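Local coordinates for MdbA protein (Corynebacterium diphtheriae, PDB 5C00), which acts as a thiol-disulfide oxidoreductase of the DsbA family, essential for viability, pilus assembly, toxin production and virulence, and probably forms disulfides in exported proteins, at residues F53-A59 against L123-K128; K99-A103 against W134-F139; A40-K46 against N75-V79; E20-F24 against T70-E74; V64-M69 against I199-V203. All coordinates share one frame; numbering follows the deposited sequence. Where two conformers were deposited one is given.

Contact 1: residues F53-A59 against L123-K128; sequences FSCPHCA and LMKEQK
Selenomethionine Met124 lays its terminal methyl over one face of the Phe53 ring. CE sits 4.0 Å from the ring centroid of Phe53 and 25° off its normal, a CH-pi contact. SE lies oblique to the same ring, a Met-aromatic contact. The chain of Met124 bends at chi2 (-74°), which folds the methyl back over the ring. Leu123 CB touches CE1 of the Phe53 ring at 3.7 Å. Ala59 CB packs against the backbone of Met124, 3.4 Å from its O. Residues 53-59 carry Cys55-Pro56-His57-Cys58, a CxxC sequence at a helix start as in the thioredoxin fold and probably the redox site. Cys55 is the N-cap residue. Gln127 reaches this turn with CG anti to its backbone N (chi1 -180°) and the chain extended beyond CG. Its NE2 donates to Cys55 O at 3.0 Å, from above the carbonyl plane. Cys55 O also accepts from Ala59 N. A weak bond runs from Gln127 NE2 to Phe53 O. The other amide atom, Gln127 OE1, accepts from Lys128 NZ at 2.8 Å, which probably helps fix the rotation of the amide. One water donates to both Phe53 O and Leu123 O.

Contact 2: residues K99-A103 against W134-F139; sequences KAGAA and WGDNDF
Phe139 reaches from the first turn of helix 136-145 onto helix 96-109. Both helices belong to the helical insertion, as in DsbA, between strands 78-85 and 187-190. The CB of Phe139 meets CB of Ala103 at 3.8 Å. Its CG is anti to the carbonyl carbon (chi1 -71°), and the ring then runs along the backbone of Lys99 and Ala100. CD1 lies near Ala100 CA. Phe139 CE1 comes 3.6 Å from Ala100 CA and also touches Ala100 CB. Along the other rim of the ring, Phe139 CE2 lies 3.7 Å from Lys99 CB. CZ ends near Ala100 N and CA. The peptide between Lys99 and Ala100 thus lies over one face of the ring. Trp134 CE3 lies over the opposite face, so the phenyl is held between a helix backbone and an indole. Gly135 is the N-cap of helix 136-145, and its N donates to Asp138 OD2 at 2.8 Å, on the anti lone pair. This is the return bond of a capping box. Lys99 and Asp136 cross at about a right angle, but their charged atoms do not meet. Lys99 NZ pairs with Asp94, and Asp136 OD2 with Lys162. Asp136 OD1 instead lies 3.2 Å from Lys99 CG. A water donates to Asp136 OD1 and to Lys99 O, 2.7 Å from each.

Contact 3: residues A40-K46 against N75-V79; sequences AKKDAKK and NGDIV
Lys41 has CG anti to its carbonyl carbon (chi1 -58°) and is extended beyond it. Asp77 has its CG beside the backbone N (chi1 -68°), which brings the carboxylate to the lysine although its CB points away. The two side chains lie side by side and point the same way. Lys41 NZ meets Asp77 OD1 in a salt bridge of 2.7 Å, nearly along the C-O axis of the carboxylate. On its way the lysine chain runs alongside Gly76 O, with Lys41 CG 3.5 Å from it. That oxygen also takes a weak bond from Lys41 N. Gly76 ends helix 56-74 in a Schellman motif, with positive phi (83°). This is the helix-to-strand junction of a beta-alpha-beta unit of the thioredoxin fold, where the chain leaves the helix and enters strand 78-85 beside strand 45-52. The strands pair in parallel. Lys45 N donates to Asp77 O at 3.0 Å, and Val79 N donates to Lys45 O at 2.9 Å. Before strand 45-52, a type I turn from Lys41 to Ala44 brings Ala44 CB close to Gly76 O, at 3.4 Å. Val79 CG2 touches both alanine methyls, 4.0 Å from Ala44 CB and 4.1 Å from Ala40 CB.

Contact 4: residues E20-F24 against T70-E74; sequences ESVSF and TKAIE
Ser23 N donates to Glu74 OE2 at 2.9 Å with an N-H...O angle of 162°. It meets the oxygen on the anti side, 28° out of the carboxylate plane. The other oxygen, Glu74 OE1, is held on the syn side by Lys71 NZ in a salt bridge of 3.1 Å. The carboxylate is gripped at both oxygens, one by a backbone N-H and one by a lysine of its own helix. The lysine probably favours the charged form of Glu74. Ser23 OG packs against the stem of the same side chain, 3.1 Å from Glu74 CG. Here the chain before strand 25-29 crosses the last turns of helix 56-74, the helix that follows the CxxC sequence in the thioredoxin fold. Phe24 packs on the same helix. Its CG lies between backbone N and carbonyl carbon (chi1 55°), which turns the ring edge toward the helix. Thr70 CG2 meets that edge in the ring plane, 3.7 Å from Phe24 CE2. Ile73 CG2 is 3.7 Å from Phe24 CB. Val22 CB lies over one ring face. A water accepts from Lys71 NZ at 2.7 Å and lies near Glu20 OE2 and Ser21 O. Glu20 OE1 bonds Trp117 NE1 of helix 113-125.

Contact 5: residues V64-M69 against I199-V203; sequences VTDGPM and IETWV
This is a mainly apolar helix-to-helix contact, between the kinked middle of helix 56-74 and the start of the C-terminal helix 202-207. Val203 and Trp202 carry it from the C-terminal side. The two methyls of Val203 divide the work. CG1 meets Pro68, 3.7 Å from its O, and CG2 meets Met69, 4.0 Å from its CB. CG2 of Val203 also lies over a face of the indole of its neighbour Trp202. Trp202 has CG between its backbone N and carbonyl carbon (chi1 74°), which swings the indole toward helix 56-74. Selenomethionine Met69 meets the edge of the six-membered ring, close to its plane. Met69 SE is 3.7 Å from Trp202 CZ2. Measured from the centroid of the six-membered ring it lies 87° off the normal, an edge-on Met-aromatic contact. The indole N-H has a weak bond, Trp202 NE1 to Thr65 OG1 at 3.2 Å. Thr65 OG1 is bonded as well to Leu61 O, one turn back. Thr65 CG2 sits 3.3 Å from Glu200 O. Beyond the contact, Trp202 also touches Ile47 and Val188 of the sheet. Two helices packed together on one face of the central sheet, the first and the last, are typical of the thioredoxin fold.

Overall arrangement
From the N terminus, the chain first meets helix 56-74 at contact 4, closing the loop from residues 20-24. Contact 3 closes the beta-alpha-beta unit of strands 45-52 and 78-85, and crosses contact 4. Contact 1 joins the CxxC turn to the end of helix 113-125 and crosses contacts 3 and 4. Contact 2 crosses contact 1 and ties two helices of the helical part together. Contact 5 closes the longest loop, from helix 56-74 to the C-terminal helix; it crosses contacts 1, 3 and 4, with contact 2 nested inside it. Contacts 1, 4 and 5 share helix 56-74. Contacts 1 and 2 touch through Phe53 and Leu123. Contacts 3, 4 and 5 touch around Ile78 and Ala72.

Contact 1: residues F53-A59 against L123-K128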
# COMPACT_ATOMS: atom_id res chain seq x y z
N PHE A 53 -0.40 -6.00 -4.45
CA PHE A 53 -1.55 -6.51 -3.68
C PHE A 53 -1.94 -7.98 -4.01
O PHE A 53 -2.75 -8.56 -3.29
CB PHE A 53 -2.73 -5.62 -3.82
CG PHE A 53 -2.69 -4.42 -2.91
CD1 PHE A 53 -3.04 -4.55 -1.56
CD2 PHE A 53 -2.31 -3.16 -3.39
CE1 PHE A 53 -3.01 -3.48 -0.71
CE2 PHE A 53 -2.26 -2.09 -2.52
CZ PHE A 53 -2.63 -2.23 -1.20
N SER A 54 -1.36 -8.59 -5.04
CA SER A 54 -1.62 -10.00 -5.30
C SER A 54 -0.47 -10.91 -4.85
O SER A 54 -0.48 -12.10 -5.13
CB SER A 54 -1.91 -10.25 -6.78
OG SER A 54 -3.02 -9.45 -7.16
N CYS A 55 0.51 -10.34 -4.18
CA CYS A 55 1.72 -11.06 -3.80
C CYS A 55 1.59 -11.69 -2.40
O CYS A 55 1.50 -10.99 -1.41
CB CYS A 55 2.86 -10.07 -3.87
SG CYS A 55 4.41 -10.67 -3.22
N PRO A 56 1.59 -13.04 -2.32
CA PRO A 56 1.38 -13.68 -1.02
C PRO A 56 2.52 -13.42 -0.07
O PRO A 56 2.29 -13.28 1.13
CB PRO A 56 1.27 -15.19 -1.34
CG PRO A 56 1.51 -15.34 -2.79
CD PRO A 56 1.53 -13.98 -3.45
N HIS A 57 3.74 -13.32 -0.57
CA HIS A 57 4.86 -13.09 0.32
C HIS A 57 4.90 -11.63 0.79
O HIS A 57 5.45 -11.35 1.82
CB HIS A 57 6.19 -13.59 -0.26
CG HIS A 57 6.28 -15.08 -0.34
ND1 HIS A 57 6.99 -15.74 -1.33
CD2 HIS A 57 5.73 -16.05 0.43
CE1 HIS A 57 6.87 -17.04 -1.16
NE2 HIS A 57 6.10 -17.26 -0.10
N CYS A 58 4.26 -10.71 0.06
CA CYS A 58 4.09 -9.33 0.54
C CYS A 58 3.14 -9.30 1.72
O CYS A 58 3.40 -8.66 2.71
CB CYS A 58 3.49 -8.38 -0.51
SG CYS A 58 4.62 -7.99 -1.86
N ALA A 59 2.08 -10.10 1.64
CA ALA A 59 1.17 -10.22 2.79
C ALA A 59 1.89 -10.84 3.98
O ALA A 59 1.77 -10.40 5.12
CB ALA A 59 -0.02 -11.02 2.40
N LEU A 123 -6.74 -5.59 2.59
CA LEU A 123 -6.51 -6.14 1.27
C LEU A 123 -5.37 -7.14 1.23
O LEU A 123 -5.49 -8.14 0.55
CB LEU A 123 -6.27 -5.02 0.24
CG LEU A 123 -7.42 -4.02 0.06
CD1 LEU A 123 -7.05 -3.10 -1.09
CD2 LEU A 123 -8.78 -4.63 -0.15
N MSE A 124 -4.28 -6.89 1.96
CA MSE A 124 -3.23 -7.88 2.14
C MSE A 124 -3.63 -9.08 2.97
O MSE A 124 -3.33 -10.24 2.58
CB MSE A 124 -1.99 -7.23 2.77
CG MSE A 124 -1.39 -6.26 1.77
SE MSE A 124 -0.46 -7.18 0.29
CE MSE A 124 0.31 -5.59 -0.54
N LYS A 125 -4.30 -8.87 4.09
CA LYS A 125 -4.69 -9.99 4.93
C LYS A 125 -5.64 -10.92 4.21
O LYS A 125 -5.52 -12.13 4.37
CB LYS A 125 -5.36 -9.52 6.23
CG LYS A 125 -5.87 -10.68 7.09
CD LYS A 125 -6.76 -10.21 8.22
CE LYS A 125 -7.23 -11.40 9.05
NZ LYS A 125 -7.31 -10.98 10.46
N GLU A 126 -6.61 -10.38 3.48
CA GLU A 126 -7.61 -11.20 2.79
C GLU A 126 -7.29 -11.56 1.33
O GLU A 126 -8.14 -12.07 0.58
CB GLU A 126 -8.95 -10.55 2.94
CG GLU A 126 -9.40 -10.41 4.40
CD GLU A 126 -9.57 -11.73 5.13
OE1 GLU A 126 -9.42 -12.84 4.54
OE2 GLU A 126 -9.91 -11.65 6.36
N GLN A 127 -6.07 -11.32 0.93
CA GLN A 127 -5.66 -11.44 -0.43
C GLN A 127 -6.17 -12.69 -1.08
O GLN A 127 -6.72 -12.68 -2.19
CB GLN A 127 -4.13 -11.47 -0.43
CG GLN A 127 -3.51 -11.60 -1.75
CD GLN A 127 -2.00 -11.60 -1.59
OE1 GLN A 127 -1.40 -12.65 -1.65
NE2 GLN A 127 -1.40 -10.43 -1.28
N LYS A 128 -6.01 -13.82 -0.40
CA LYS A 128 -6.44 -15.10 -0.98
C LYS A 128 -7.93 -15.25 -1.21
O LYS A 128 -8.31 -15.97 -2.12
CB LYS A 128 -5.86 -16.27 -0.18
CG LYS A 128 -4.46 -16.66 -0.64
CD LYS A 128 -3.57 -15.48 -1.11
CE LYS A 128 -2.72 -15.80 -2.34
NZ LYS A 128 -2.55 -14.63 -3.29
O HOH W 1 -5.26 -8.11 -2.36

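Contact 2: residues K99-A103 against W134-F139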
# COMPACT_ATOMS: atom_id res chain seq x y z
N LYS A 99 -6.74 -3.41 -9.60
CA LYS A 99 -7.98 -3.05 -8.89
C LYS A 99 -7.75 -2.71 -7.41
O LYS A 99 -8.21 -1.67 -6.89
CB LYS A 99 -9.02 -4.15 -9.04
CG LYS A 99 -9.66 -4.19 -10.41
CD LYS A 99 -10.66 -5.35 -10.51
CE LYS A 99 -11.47 -5.23 -11.80
NZ LYS A 99 -10.67 -5.53 -13.00
N ALA A 100 -6.99 -3.55 -6.71
CA ALA A 100 -6.67 -3.36 -5.31
C ALA A 100 -5.77 -2.13 -5.14
O ALA A 100 -5.99 -1.28 -4.27
CB ALA A 100 -5.97 -4.61 -4.79
N GLY A 101 -4.74 -2.04 -5.98
CA GLY A 101 -3.76 -0.97 -5.87
C GLY A 101 -4.38 0.37 -6.19
O GLY A 101 -4.14 1.35 -5.49
N ALA A 102 -5.24 0.42 -7.20
CA ALA A 102 -5.86 1.69 -7.54
C ALA A 102 -6.96 2.10 -6.52
O ALA A 102 -7.15 3.30 -6.28
CB ALA A 102 -6.44 1.61 -8.92
N ALA A 103 -7.63 1.13 -5.90
CA ALA A 103 -8.60 1.42 -4.81
C ALA A 103 -7.88 2.03 -3.60
O ALA A 103 -8.26 3.07 -3.08
CB ALA A 103 -9.35 0.17 -4.41
N TRP A 134 -13.28 -10.38 -6.28
CA TRP A 134 -13.79 -9.01 -6.11
C TRP A 134 -13.64 -8.19 -7.39
O TRP A 134 -12.63 -8.31 -8.11
CB TRP A 134 -13.08 -8.27 -4.98
CG TRP A 134 -13.48 -8.69 -3.61
CD1 TRP A 134 -14.09 -9.82 -3.25
CD2 TRP A 134 -13.10 -8.03 -2.41
NE1 TRP A 134 -14.21 -9.88 -1.89
CE2 TRP A 134 -13.61 -8.77 -1.35
CE3 TRP A 134 -12.42 -6.85 -2.14
CZ2 TRP A 134 -13.41 -8.41 -0.03
CZ3 TRP A 134 -12.25 -6.47 -0.83
CH2 TRP A 134 -12.74 -7.24 0.20
N GLY A 135 -14.64 -7.35 -7.66
CA GLY A 135 -14.58 -6.34 -8.67
C GLY A 135 -14.51 -4.99 -8.03
O GLY A 135 -14.50 -4.87 -6.80
N ASP A 136 -14.52 -3.95 -8.85
CA ASP A 136 -14.37 -2.60 -8.35
C ASP A 136 -15.42 -2.17 -7.32
O ASP A 136 -15.10 -1.41 -6.41
CB ASP A 136 -14.37 -1.62 -9.53
CG ASP A 136 -13.08 -1.74 -10.41
OD1 ASP A 136 -11.98 -2.08 -9.89
OD2 ASP A 136 -13.20 -1.52 -11.65
N ASN A 137 -16.63 -2.67 -7.43
CA ASN A 137 -17.67 -2.26 -6.48
C ASN A 137 -17.44 -2.92 -5.13
O ASN A 137 -17.89 -2.41 -4.13
CB ASN A 137 -19.07 -2.56 -7.02
CG ASN A 137 -19.52 -1.54 -8.06
OD1 ASN A 137 -19.57 -0.35 -7.81
ND2 ASN A 137 -19.83 -2.02 -9.21
N ASP A 138 -16.74 -4.08 -5.12
CA ASP A 138 -16.38 -4.73 -3.88
C ASP A 138 -15.31 -3.94 -3.19
O ASP A 138 -15.40 -3.65 -1.99
CB ASP A 138 -15.96 -6.17 -4.14
CG ASP A 138 -17.07 -6.97 -4.81
OD1 ASP A 138 -18.12 -7.27 -4.14
OD2 ASP A 138 -16.95 -7.25 -6.02
N PHE A 139 -14.26 -3.58 -3.92
CA PHE A 139 -13.24 -2.73 -3.32
C PHE A 139 -13.83 -1.43 -2.77
O PHE A 139 -13.42 -0.92 -1.70
CB PHE A 139 -12.14 -2.45 -4.33
CG PHE A 139 -11.29 -3.66 -4.62
CD1 PHE A 139 -10.31 -4.04 -3.73
CD2 PHE A 139 -11.45 -4.40 -5.77
CE1 PHE A 139 -9.52 -5.16 -3.97
CE2 PHE A 139 -10.66 -5.51 -6.04
CZ PHE A 139 -9.68 -5.88 -5.14
O HOH W 2 -10.63 -0.83 -7.86

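Contact 3: residues A40-K46 against N75-V79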
# COMPACT_ATOMS: atom_id res chain seq x y z
N ALA A 40 8.69 14.39 11.24
CA ALA A 40 9.72 13.44 10.93
C ALA A 40 11.06 14.17 10.98
O ALA A 40 11.16 15.34 10.64
CB ALA A 40 9.50 12.84 9.56
N LYS A 41 12.07 13.44 11.43
CA LYS A 41 13.41 13.97 11.47
C LYS A 41 13.90 14.20 10.04
O LYS A 41 13.66 13.39 9.13
CB LYS A 41 14.33 13.01 12.20
CG LYS A 41 13.86 12.71 13.61
CD LYS A 41 14.61 11.53 14.20
CE LYS A 41 14.08 11.19 15.58
NZ LYS A 41 14.77 9.97 16.09
N LYS A 42 14.60 15.31 9.85
CA LYS A 42 15.26 15.56 8.57
C LYS A 42 16.28 14.48 8.22
O LYS A 42 16.55 14.29 7.05
CB LYS A 42 15.91 16.94 8.56
CG LYS A 42 14.94 18.07 8.29
CD LYS A 42 14.62 18.20 6.80
CE LYS A 42 14.60 19.67 6.37
NZ LYS A 42 14.31 19.82 4.92
N ASP A 43 16.82 13.78 9.22
CA ASP A 43 17.74 12.64 8.97
C ASP A 43 17.11 11.22 9.06
O ASP A 43 17.81 10.21 9.20
CB ASP A 43 18.90 12.71 9.96
CG ASP A 43 18.51 12.22 11.34
OD1 ASP A 43 17.40 12.55 11.79
OD2 ASP A 43 19.32 11.49 11.95
N ALA A 44 15.80 11.14 9.02
CA ALA A 44 15.12 9.86 9.00
C ALA A 44 15.62 9.06 7.81
O ALA A 44 15.93 9.61 6.77
CB ALA A 44 13.62 10.09 8.89
N LYS A 45 15.66 7.74 7.92
CA LYS A 45 16.06 6.92 6.79
C LYS A 45 14.91 6.81 5.79
O LYS A 45 13.76 6.69 6.21
CB LYS A 45 16.55 5.56 7.27
CG LYS A 45 17.81 5.68 8.14
CD LYS A 45 18.77 4.51 7.97
CE LYS A 45 20.22 4.90 8.25
NZ LYS A 45 20.35 5.75 9.47
N LYS A 46 15.21 6.97 4.50
CA LYS A 46 14.20 6.87 3.45
C LYS A 46 14.06 5.43 2.99
O LYS A 46 15.03 4.81 2.58
CB LYS A 46 14.57 7.75 2.27
CG LYS A 46 14.44 9.22 2.61
CD LYS A 46 15.25 10.10 1.66
CE LYS A 46 15.63 11.44 2.29
NZ LYS A 46 16.85 11.97 1.64
N ASN A 75 7.59 7.29 15.36
CA ASN A 75 8.78 7.85 16.04
C ASN A 75 9.59 8.85 15.25
O ASN A 75 10.49 9.51 15.79
CB ASN A 75 9.76 6.74 16.35
CG ASN A 75 9.32 5.90 17.48
OD1 ASN A 75 8.36 6.23 18.16
ND2 ASN A 75 10.03 4.79 17.71
N GLY A 76 9.33 8.96 13.95
CA GLY A 76 10.08 9.89 13.11
C GLY A 76 11.43 9.37 12.61
O GLY A 76 12.20 10.13 12.01
N ASP A 77 11.68 8.06 12.78
CA ASP A 77 12.96 7.44 12.42
C ASP A 77 13.08 7.00 10.97
O ASP A 77 14.21 6.87 10.44
CB ASP A 77 13.23 6.20 13.30
CG ASP A 77 13.47 6.56 14.78
OD1 ASP A 77 14.09 7.62 15.03
OD2 ASP A 77 13.02 5.80 15.67
N ILE A 78 11.95 6.67 10.34
CA ILE A 78 11.92 6.35 8.93
C ILE A 78 10.79 7.06 8.22
O ILE A 78 9.78 7.40 8.85
CB ILE A 78 11.77 4.84 8.70
CG1 ILE A 78 10.47 4.27 9.25
CG2 ILE A 78 12.93 4.15 9.36
CD1 ILE A 78 10.30 2.82 8.90
N VAL A 79 11.00 7.33 6.95
CA VAL A 79 9.97 7.79 6.04
C VAL A 79 9.79 6.70 4.99
O VAL A 79 10.75 6.31 4.37
CB VAL A 79 10.36 9.12 5.41
CG1 VAL A 79 9.39 9.52 4.32
CG2 VAL A 79 10.37 10.16 6.52

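Contact 4: residues E20-F24 against T70-E74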
# COMPACT_ATOMS: atom_id res chain seq x y z
N GLU A 20 -7.25 0.02 13.36
CA GLU A 20 -6.10 0.38 14.19
C GLU A 20 -5.93 1.88 14.11
O GLU A 20 -6.10 2.47 13.06
CB GLU A 20 -4.84 -0.35 13.70
CG GLU A 20 -3.51 0.21 14.20
CD GLU A 20 -2.29 -0.54 13.65
OE1 GLU A 20 -2.40 -1.26 12.62
OE2 GLU A 20 -1.20 -0.40 14.25
N SER A 21 -5.62 2.49 15.24
CA SER A 21 -5.34 3.90 15.32
C SER A 21 -3.88 4.11 14.89
O SER A 21 -3.04 3.37 15.34
CB SER A 21 -5.48 4.33 16.76
OG SER A 21 -5.13 5.66 16.94
N VAL A 22 -3.60 5.14 14.10
CA VAL A 22 -2.21 5.44 13.71
C VAL A 22 -2.05 6.93 13.82
O VAL A 22 -3.02 7.66 13.66
CB VAL A 22 -1.89 5.00 12.26
CG1 VAL A 22 -1.98 3.48 12.13
CG2 VAL A 22 -2.82 5.70 11.26
N SER A 23 -0.87 7.39 14.18
CA SER A 23 -0.68 8.81 14.38
C SER A 23 0.17 9.46 13.28
O SER A 23 0.48 10.65 13.38
CB SER A 23 -0.02 9.06 15.70
OG SER A 23 1.21 8.35 15.77
N PHE A 24 0.55 8.70 12.26
CA PHE A 24 1.36 9.23 11.17
C PHE A 24 0.49 9.92 10.15
O PHE A 24 -0.74 9.79 10.18
CB PHE A 24 2.28 8.15 10.55
CG PHE A 24 1.57 6.92 10.05
CD1 PHE A 24 0.79 6.96 8.90
CD2 PHE A 24 1.68 5.71 10.72
CE1 PHE A 24 0.15 5.81 8.42
CE2 PHE A 24 1.04 4.57 10.24
CZ PHE A 24 0.27 4.63 9.11
N THR A 70 5.20 0.69 11.55
CA THR A 70 4.32 1.75 12.05
C THR A 70 4.98 2.51 13.21
O THR A 70 4.98 3.72 13.26
CB THR A 70 2.96 1.18 12.50
OG1 THR A 70 2.38 0.42 11.43
CG2 THR A 70 2.01 2.26 12.91
N LYS A 71 5.53 1.78 14.16
CA LYS A 71 6.18 2.42 15.31
C LYS A 71 7.35 3.30 14.92
O LYS A 71 7.53 4.39 15.45
CB LYS A 71 6.63 1.41 16.37
CG LYS A 71 5.49 0.57 16.93
CD LYS A 71 4.31 1.39 17.46
CE LYS A 71 3.06 1.30 16.59
NZ LYS A 71 1.79 1.88 17.16
N ALA A 72 8.14 2.83 13.98
CA ALA A 72 9.32 3.55 13.54
C ALA A 72 8.94 4.80 12.76
O ALA A 72 9.61 5.83 12.86
CB ALA A 72 10.20 2.63 12.69
N ILE A 73 7.87 4.69 11.99
CA ILE A 73 7.30 5.83 11.29
C ILE A 73 6.77 6.80 12.34
O ILE A 73 7.08 7.96 12.29
CB ILE A 73 6.16 5.46 10.31
CG1 ILE A 73 6.65 4.56 9.17
CG2 ILE A 73 5.56 6.70 9.73
CD1 ILE A 73 5.50 3.89 8.42
N GLU A 74 5.98 6.33 13.30
CA GLU A 74 5.39 7.28 14.27
C GLU A 74 6.47 7.98 15.10
O GLU A 74 6.30 9.14 15.47
CB GLU A 74 4.33 6.58 15.15
CG GLU A 74 3.09 6.23 14.40
CD GLU A 74 2.15 5.31 15.16
OE1 GLU A 74 2.65 4.58 16.02
OE2 GLU A 74 0.92 5.26 14.85
O HOH W 3 -0.40 2.13 15.55

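Contact 5: residues V64-M69 against I199-V203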
# COMPACT_ATOMS: atom_id res chain seq x y z
N VAL A 64 4.63 -9.60 9.61
CA VAL A 64 5.78 -9.52 10.49
C VAL A 64 6.25 -8.09 10.72
O VAL A 64 6.61 -7.74 11.82
CB VAL A 64 6.94 -10.38 9.95
CG1 VAL A 64 8.20 -10.18 10.78
CG2 VAL A 64 6.53 -11.86 9.94
N THR A 65 6.30 -7.26 9.69
CA THR A 65 6.99 -5.99 9.81
C THR A 65 6.07 -4.76 9.85
O THR A 65 6.55 -3.65 10.16
CB THR A 65 8.06 -5.81 8.70
OG1 THR A 65 7.46 -5.72 7.40
CG2 THR A 65 9.02 -7.00 8.73
N ASP A 66 4.78 -4.90 9.53
CA ASP A 66 3.88 -3.72 9.56
C ASP A 66 3.84 -3.03 10.94
O ASP A 66 3.87 -1.81 11.05
CB ASP A 66 2.46 -4.06 9.14
CG ASP A 66 2.28 -4.08 7.63
OD1 ASP A 66 3.19 -3.69 6.83
OD2 ASP A 66 1.16 -4.48 7.23
N GLY A 67 3.78 -3.84 11.98
CA GLY A 67 3.74 -3.32 13.33
C GLY A 67 4.96 -2.50 13.69
O GLY A 67 4.84 -1.33 14.04
N PRO A 68 6.15 -3.10 13.61
CA PRO A 68 7.34 -2.33 13.90
C PRO A 68 7.54 -1.17 12.95
O PRO A 68 7.99 -0.10 13.40
CB PRO A 68 8.49 -3.32 13.74
CG PRO A 68 7.88 -4.65 13.67
CD PRO A 68 6.42 -4.53 13.45
N MSE A 69 7.17 -1.34 11.68
CA MSE A 69 7.29 -0.24 10.70
C MSE A 69 6.46 0.92 11.17
O MSE A 69 6.93 2.05 11.12
CB MSE A 69 6.86 -0.68 9.30
CG MSE A 69 6.98 0.46 8.27
SE MSE A 69 6.31 -0.13 6.52
CE MSE A 69 4.45 0.00 7.02
N ILE A 199 15.42 -9.94 5.75
CA ILE A 199 14.34 -9.03 5.38
C ILE A 199 13.29 -8.89 6.48
O ILE A 199 12.69 -7.83 6.61
CB ILE A 199 13.68 -9.49 4.04
CG1 ILE A 199 12.73 -8.43 3.50
CG2 ILE A 199 12.99 -10.82 4.18
CD1 ILE A 199 13.44 -7.19 3.03
N GLU A 200 13.09 -9.94 7.27
CA GLU A 200 12.14 -9.87 8.39
C GLU A 200 12.52 -8.84 9.42
O GLU A 200 11.67 -8.40 10.22
CB GLU A 200 12.01 -11.20 9.10
CG GLU A 200 11.31 -12.25 8.28
CD GLU A 200 11.07 -13.54 9.05
OE1 GLU A 200 10.82 -13.48 10.28
OE2 GLU A 200 11.09 -14.61 8.43
N THR A 201 13.79 -8.45 9.43
CA THR A 201 14.27 -7.50 10.40
C THR A 201 14.66 -6.17 9.78
O THR A 201 15.45 -5.43 10.34
CB THR A 201 15.48 -8.08 11.19
OG1 THR A 201 16.66 -8.12 10.38
CG2 THR A 201 15.18 -9.46 11.66
N TRP A 202 14.08 -5.86 8.61
CA TRP A 202 14.48 -4.66 7.91
C TRP A 202 14.25 -3.40 8.74
O TRP A 202 15.02 -2.46 8.61
CB TRP A 202 13.81 -4.56 6.54
CG TRP A 202 12.35 -4.22 6.50
CD1 TRP A 202 11.30 -5.06 6.34
CD2 TRP A 202 11.80 -2.89 6.56
NE1 TRP A 202 10.11 -4.34 6.30
CE2 TRP A 202 10.40 -3.01 6.41
CE3 TRP A 202 12.36 -1.63 6.68
CZ2 TRP A 202 9.56 -1.91 6.42
CZ3 TRP A 202 11.51 -0.51 6.69
CH2 TRP A 202 10.12 -0.67 6.56
N VAL A 203 13.20 -3.38 9.56
CA VAL A 203 12.89 -2.17 10.32
C VAL A 203 14.01 -1.95 11.38
O VAL A 203 14.51 -0.81 11.53
CB VAL A 203 11.51 -2.27 10.99
CG1 VAL A 203 11.23 -1.00 11.81
CG2 VAL A 203 10.39 -2.47 9.94